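Local coordinates for tyrosine--tRNA ligase (Archaeoglobus fulgidus, PDB 2CYB), which probably joins tyrosine to its cognate tRNA in two steps, first activating the amino acid with ATP and then transferring it to the acceptor end, at residues A[228-231]-A[232-235]; A[305-308]-A[309-312]; A[183-186]-A[187-190]. All blocks are in the same frame, centred on the assembly; numbering follows the deposited sequence.

Overall arrangement
From the N terminus, interaction 3 comes first: it lies on helix 181-190, which links strands 173-177 and 200-204 of the Rossmann-type sheet beside the bound tyrosine. Interaction 1 follows on the first turns of helix 229-237, and interaction 2 lies midway along the C-terminal helix 297-319. The three run in series, neither nesting nor crossing, and each spans consecutive turns of one helix and closes no loop. Interactions 1 and 2 touch, their centres about 10 Å apart, with V232 and P229 packed on N309, so that two helices distant in sequence meet. Interaction 3 lies across the chain's centre, its nearest atoms about 27 Å from interaction 1 and 23 Å from interaction 2.

Interaction 1: A[228-231]-A[232-235]; sequences PPEE and VERK
E231 reaches along the helix to R234 and K235. Its OE1 forms a salt bridge with R234 NH2 at 3.2 Å, but the oxygen lies well out of the guanidinium plane and no N-H points at it, so the attraction is between charges alone. The two side chains run alongside each other with their flat ends nearly parallel, 9° apart. The bend at chi2 (65°) turns the E231 carboxylate toward K235, where OE1 meets CE at 3.2 Å; the K235 ammonium goes on to a salt bridge with D227 and a hydrogen bond to Y222 O. Elsewhere on this turn E230 OE1 and E233 OE1 come within 3.5 Å, two exposed acids whose repulsion may be eased by solvent. Four backbone bonds underlie these side chains, from V232 N to P228 O at 2.9 Å through K235 N to E231 O at 3.0 Å. V232 CG2 lies 3.6 Å from P228 O, and the valine side chain also packs on N309 and L312 of helix 297-319. P228 as N-cap, P229 in the first turn and acidic E230 and E231 after it make a typical helix N terminus, where the carboxylates would probably interact favourably with the positive end of the helix dipole.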
loop_
_atom_site.group_PDB
_atom_site.type_symbol
_atom_site.label_atom_id
_atom_site.label_comp_id
_atom_site.label_asym_id
_atom_site.label_seq_id
_atom_site.Cartn_x
_atom_site.Cartn_y
_atom_site.Cartn_z
ATOM N N PRO A 228 -11.483 21.123 31.950
ATOM C CA PRO A 228 -12.422 21.884 32.780
ATOM C C PRO A 228 -11.965 23.345 32.885
ATOM O O PRO A 228 -10.772 23.644 32.750
ATOM C CB PRO A 228 -12.368 21.151 34.117
ATOM C CG PRO A 228 -10.958 20.639 34.159
ATOM C CD PRO A 228 -10.756 20.123 32.755
ATOM N N PRO A 229 -12.905 24.269 33.133
ATOM C CA PRO A 229 -12.584 25.695 33.248
ATOM C C PRO A 229 -11.320 25.973 34.054
ATOM O O PRO A 229 -10.496 26.796 33.665
ATOM C CB PRO A 229 -13.839 26.273 33.891
ATOM C CG PRO A 229 -14.913 25.450 33.272
ATOM C CD PRO A 229 -14.343 24.041 33.364
ATOM N N GLU A 230 -11.169 25.279 35.176
ATOM C CA GLU A 230 -9.998 25.454 36.028
ATOM C C GLU A 230 -8.713 25.073 35.305
ATOM O O GLU A 230 -7.702 25.766 35.415
ATOM C CB GLU A 230 -10.134 24.602 37.295
ATOM C CG GLU A 230 -10.912 25.255 38.424
ATOM C CD GLU A 230 -10.069 26.239 39.221
ATOM O OE1 GLU A 230 -9.612 27.248 38.639
ATOM O OE2 GLU A 230 -9.860 25.997 40.430
ATOM N N GLU A 231 -8.756 23.961 34.576
ATOM C CA GLU A 231 -7.591 23.483 33.842
ATOM C C GLU A 231 -7.261 24.439 32.698
ATOM O O GLU A 231 -6.091 24.722 32.437
ATOM C CB GLU A 231 -7.844 22.069 33.306
ATOM C CG GLU A 231 -6.659 21.455 32.560
ATOM C CD GLU A 231 -5.445 21.208 33.448
ATOM O OE1 GLU A 231 -4.385 20.818 32.906
ATOM O OE2 GLU A 231 -5.542 21.399 34.678
ATOM N N VAL A 232 -8.287 24.934 32.014
ATOM C CA VAL A 232 -8.061 25.891 30.929
ATOM C C VAL A 232 -7.333 27.111 31.490
ATOM O O VAL A 232 -6.370 27.604 30.905
ATOM C CB VAL A 232 -9.386 26.364 30.300
ATOM C CG1 VAL A 232 -9.129 27.515 29.341
ATOM C CG2 VAL A 232 -10.059 25.208 29.571
ATOM N N GLU A 233 -7.799 27.592 32.636
ATOM C CA GLU A 233 -7.188 28.755 33.265
ATOM C C GLU A 233 -5.733 28.506 33.606
ATOM O O GLU A 233 -4.878 29.352 33.351
ATOM C CB GLU A 233 -7.968 29.138 34.521
ATOM C CG GLU A 233 -9.280 29.853 34.229
ATOM C CD GLU A 233 -10.145 30.004 35.465
ATOM O OE1 GLU A 233 -9.581 30.073 36.578
ATOM O OE2 GLU A 233 -11.386 30.065 35.322
ATOM N N ARG A 234 -5.451 27.336 34.176
ATOM C CA ARG A 234 -4.083 26.980 34.543
ATOM C C ARG A 234 -3.136 26.931 33.341
ATOM O O ARG A 234 -2.037 27.480 33.386
ATOM C CB ARG A 234 -4.066 25.621 35.258
ATOM C CG ARG A 234 -2.672 25.059 35.436
ATOM C CD ARG A 234 -2.686 23.649 35.997
ATOM N NE ARG A 234 -1.417 22.975 35.734
ATOM C CZ ARG A 234 -1.030 22.559 34.532
ATOM N NH1 ARG A 234 0.145 21.962 34.378
ATOM N NH2 ARG A 234 -1.827 22.725 33.484
ATOM N N LYS A 235 -3.559 26.262 32.270
ATOM C CA LYS A 235 -2.735 26.144 31.065
ATOM C C LYS A 235 -2.453 27.500 30.421
ATOM O O LYS A 235 -1.330 27.761 29.986
ATOM C CB LYS A 235 -3.413 25.220 30.047
ATOM C CG LYS A 235 -3.452 23.753 30.470
ATOM C CD LYS A 235 -4.109 22.891 29.391
ATOM C CE LYS A 235 -4.053 21.408 29.734
ATOM N NZ LYS A 235 -4.683 20.572 28.667
#

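Interaction 2: A[305-308]-A[309-312]; sequences AKYL and NMLL
A Met-aromatic contact between residues three apart, about one turn, marks this part of the long helix 297-319: M310 lays its terminal methyl over one face of the Y307 ring. M310 CE stands 3.5 Å from the centroid of the Y307 ring and 20° off the ring normal, a CH-pi contact displaced toward the rim, with CD2 of Y307 its nearest ring atom at 3.4 Å. M310 SD follows above the same face but farther off, 5.3 Å from the Y307 centroid. The methionine chain runs outward alongside the tyrosine and then bends at its last torsion (chi3 -82°), which folds the methyl back onto the ring. At the far end of the ring, Y307 OH is hydrogen-bonded with V267 N. Elsewhere around the helix L308 and L312 meet through their CD1 methyls, though the placement of L312 CD1 is doubtful. The backbone bonds are those of a regular alpha-helix, N309 N to A305 O at 2.9 Å and L311 N to Y307 O at 2.9 Å among them. N309 lays its side chain back along the preceding turn, where CB lies 3.3 Å from A305 O, and its ND2 makes a weak hydrogen bond to P229 O. The helix packs against two others: L308, N309 and L312 lie against V232 of helix 229-237, whereas Y307 and L311 face I259 and R262 of helix 250-263, with F263 meeting the Y307 ring edge-to-face beside strand 266-268.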
loop_
_atom_site.group_PDB
_atom_site.type_symbol
_atom_site.label_atom_id
_atom_site.label_comp_id
_atom_site.label_asym_id
_atom_site.label_seq_id
_atom_site.Cartn_x
_atom_site.Cartn_y
_atom_site.Cartn_z
ATOM N N ALA A 305 -8.769 33.185 28.459
ATOM C CA ALA A 305 -9.246 32.046 29.237
ATOM C C ALA A 305 -10.756 32.123 29.430
ATOM O O ALA A 305 -11.456 31.112 29.342
ATOM C CB ALA A 305 -8.538 31.995 30.601
ATOM N N LYS A 306 -11.264 33.326 29.697
ATOM C CA LYS A 306 -12.698 33.496 29.905
ATOM C C LYS A 306 -13.512 33.194 28.648
ATOM O O LYS A 306 -14.528 32.499 28.709
ATOM C CB LYS A 306 -13.005 34.920 30.379
ATOM C CG LYS A 306 -14.490 35.203 30.520
ATOM C CD LYS A 306 -14.754 36.636 30.961
ATOM C CE LYS A 306 -16.248 36.910 31.027
ATOM N NZ LYS A 306 -16.548 38.322 31.401
ATOM N N TYR A 307 -13.082 33.724 27.507
ATOM C CA TYR A 307 -13.809 33.475 26.273
ATOM C C TYR A 307 -13.699 32.017 25.839
ATOM O O TYR A 307 -14.678 31.419 25.385
ATOM C CB TYR A 307 -13.309 34.391 25.159
ATOM C CG TYR A 307 -13.925 35.770 25.207
ATOM C CD1 TYR A 307 -13.437 36.745 26.074
ATOM C CD2 TYR A 307 -15.019 36.087 24.403
ATOM C CE1 TYR A 307 -14.025 38.010 26.139
ATOM C CE2 TYR A 307 -15.613 37.344 24.461
ATOM C CZ TYR A 307 -15.110 38.300 25.328
ATOM O OH TYR A 307 -15.687 39.550 25.375
ATOM N N LEU A 308 -12.509 31.444 25.978
ATOM C CA LEU A 308 -12.315 30.053 25.597
ATOM C C LEU A 308 -13.212 29.184 26.471
ATOM O O LEU A 308 -13.832 28.239 25.985
ATOM C CB LEU A 308 -10.849 29.641 25.764
ATOM C CG LEU A 308 -10.465 28.266 25.208
ATOM C CD1 LEU A 308 -10.900 28.143 23.745
ATOM C CD2 LEU A 308 -8.961 28.085 25.325
ATOM N N ASN A 309 -13.297 29.509 27.758
ATOM C CA ASN A 309 -14.148 28.733 28.654
ATOM C C ASN A 309 -15.619 28.860 28.285
ATOM O O ASN A 309 -16.389 27.917 28.464
ATOM C CB ASN A 309 -13.931 29.137 30.116
ATOM C CG ASN A 309 -12.787 28.379 30.755
ATOM O OD1 ASN A 309 -12.577 27.203 30.458
ATOM N ND2 ASN A 309 -12.049 29.038 31.643
ATOM N N MET A 310 -16.014 30.018 27.769
ATOM C CA MET A 310 -17.400 30.210 27.365
ATOM C C MET A 310 -17.659 29.316 26.160
ATOM O O MET A 310 -18.703 28.676 26.045
ATOM C CB MET A 310 -17.661 31.675 26.990
ATOM C CG MET A 310 -17.636 32.632 28.170
ATOM S SD MET A 310 -18.249 34.281 27.740
ATOM C CE MET A 310 -16.790 34.981 27.025
ATOM N N LEU A 311 -16.674 29.274 25.273
ATOM C CA LEU A 311 -16.738 28.481 24.053
ATOM C C LEU A 311 -16.907 26.990 24.367
ATOM O O LEU A 311 -17.810 26.329 23.845
ATOM C CB LEU A 311 -15.456 28.729 23.247
ATOM C CG LEU A 311 -15.454 28.578 21.727
ATOM C CD1 LEU A 311 -14.199 29.217 21.160
ATOM C CD2 LEU A 311 -15.525 27.112 21.351
ATOM N N LEU A 312 -16.038 26.469 25.228
ATOM C CA LEU A 312 -16.073 25.060 25.609
ATOM C C LEU A 312 -17.275 24.709 26.473
ATOM O O LEU A 312 -17.861 23.634 26.322
ATOM C CB LEU A 312 -14.785 24.682 26.340
ATOM C CG LEU A 312 -13.523 24.523 25.490
ATOM C CD1 LEU A 312 -13.267 25.775 24.678
ATOM C CD2 LEU A 312 -12.343 24.232 26.400
#

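Interaction 3: A[183-186]-A[187-190]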
loop_
_atom_site.group_PDB
_atom_site.type_symbol
_atom_site.label_atom_id
_atom_site.label_comp_id
_atom_site.label_asym_id
_atom_site.label_seq_id
_atom_site.Cartn_x
_atom_site.Cartn_y
_atom_site.Cartn_z
ATOM N N ILE A 183 0.541 16.193 0.443
ATOM C CA ILE A 183 -0.476 15.231 0.055
ATOM C C ILE A 183 -1.426 15.918 -0.929
ATOM O O ILE A 183 -1.806 15.340 -1.945
ATOM C CB ILE A 183 -1.249 14.703 1.284
ATOM C CG1 ILE A 183 -0.327 13.811 2.125
ATOM C CG2 ILE A 183 -2.480 13.921 0.832
ATOM C CD1 ILE A 183 -0.951 13.323 3.442
ATOM N N HIS A 184 -1.788 17.166 -0.651
ATOM C CA HIS A 184 -2.671 17.879 -1.557
ATOM C C HIS A 184 -2.018 18.124 -2.911
ATOM O O HIS A 184 -2.694 18.090 -3.938
ATOM C CB HIS A 184 -3.134 19.200 -0.936
ATOM C CG HIS A 184 -4.174 19.027 0.124
ATOM N ND1 HIS A 184 -4.626 20.070 0.903
ATOM C CD2 HIS A 184 -4.864 17.931 0.522
ATOM C CE1 HIS A 184 -5.550 19.622 1.737
ATOM N NE2 HIS A 184 -5.713 18.328 1.526
ATOM N N MET A 185 -0.712 18.367 -2.940
ATOM C CA MET A 185 -0.072 18.577 -4.237
ATOM C C MET A 185 -0.077 17.260 -5.010
ATOM O O MET A 185 -0.258 17.242 -6.233
ATOM C CB MET A 185 1.358 19.092 -4.073
ATOM C CG MET A 185 1.445 20.486 -3.452
ATOM S SD MET A 185 0.450 21.736 -4.326
ATOM C CE MET A 185 -1.031 21.772 -3.300
ATOM N N LEU A 186 0.122 16.157 -4.296
ATOM C CA LEU A 186 0.110 14.849 -4.935
ATOM C C LEU A 186 -1.272 14.625 -5.557
ATOM O O LEU A 186 -1.387 14.095 -6.660
ATOM C CB LEU A 186 0.422 13.760 -3.899
ATOM C CG LEU A 186 0.276 12.282 -4.284
ATOM C CD1 LEU A 186 1.130 11.961 -5.493
ATOM C CD2 LEU A 186 0.696 11.418 -3.105
ATOM N N ALA A 187 -2.318 15.036 -4.846
ATOM C CA ALA A 187 -3.681 14.889 -5.344
ATOM C C ALA A 187 -3.860 15.715 -6.619
ATOM O O ALA A 187 -4.354 15.213 -7.636
ATOM C CB ALA A 187 -4.681 15.346 -4.284
ATOM N N ARG A 188 -3.445 16.977 -6.568
ATOM C CA ARG A 188 -3.564 17.867 -7.726
ATOM C C ARG A 188 -2.843 17.315 -8.959
ATOM O O ARG A 188 -3.307 17.480 -10.086
ATOM C CB ARG A 188 -3.004 19.265 -7.395
ATOM C CG ARG A 188 -3.874 20.088 -6.441
ATOM C CD ARG A 188 -3.207 21.416 -6.075
ATOM N NE ARG A 188 -2.973 22.288 -7.232
ATOM C CZ ARG A 188 -3.890 23.081 -7.786
ATOM N NH1 ARG A 188 -5.124 23.129 -7.306
ATOM N NH2 ARG A 188 -3.564 23.842 -8.821
ATOM N N GLU A 189 -1.718 16.649 -8.739
ATOM C CA GLU A 189 -0.932 16.106 -9.837
ATOM C C GLU A 189 -1.406 14.741 -10.349
ATOM O O GLU A 189 -1.404 14.494 -11.557
ATOM C CB GLU A 189 0.540 16.018 -9.419
ATOM C CG GLU A 189 1.486 15.577 -10.519
ATOM C CD GLU A 189 2.935 15.556 -10.069
ATOM O OE1 GLU A 189 3.439 16.608 -9.626
ATOM O OE2 GLU A 189 3.574 14.485 -10.160
ATOM N N ASN A 190 -1.834 13.874 -9.438
ATOM C CA ASN A 190 -2.258 12.524 -9.804
ATOM C C ASN A 190 -3.730 12.276 -10.103
ATOM O O ASN A 190 -4.044 11.427 -10.938
ATOM C CB ASN A 190 -1.809 11.542 -8.720
ATOM C CG ASN A 190 -0.335 11.228 -8.804
ATOM O OD1 ASN A 190 0.437 11.979 -9.396
ATOM N ND2 ASN A 190 0.067 10.118 -8.202
#
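The carbonyl oxygen of L186 is gripped by two backbone N-H groups near the end of helix 181-190. N190 N donates to it at 2.8 Å with an N-H...O angle of 155°, and E189 N adds a weak bond at 3.3 Å, bent to 121°. The N190 side chain stays close to the same carbonyl, its CB 3.3 Å from L186 O, while its amide ND2 comes 3.4 Å from L186 CD1, a polar group resting on a methyl as the two side chains pass at a slant. Earlier bonds of the helix are regular, such as R188 N to H184 O at 3.0 Å. On another side M185 and R188 run outward together, and CE of M185 meets the aliphatic CD of R188 at 3.5 Å. The methionine bends at chi2 (-54°) and again at chi3 to bring its methyl there; both side chains also lie on V18. Beyond, R188 NH1 makes both a salt bridge to E22 and a hydrogen bond to P199 O, and E189 OE2 forms a salt bridge with R136. A187 and I183 face helix 154-168, I183 touching the tyrosine-binding Q162, while H184 ND1 is hydrogen-bonded with H203 NE2 in strand 200-204. This is the connecting helix of a beta-alpha-beta unit in the Rossmann-type catalytic fold of class I synthetases, with its first turn bordering the tyrosine pocket.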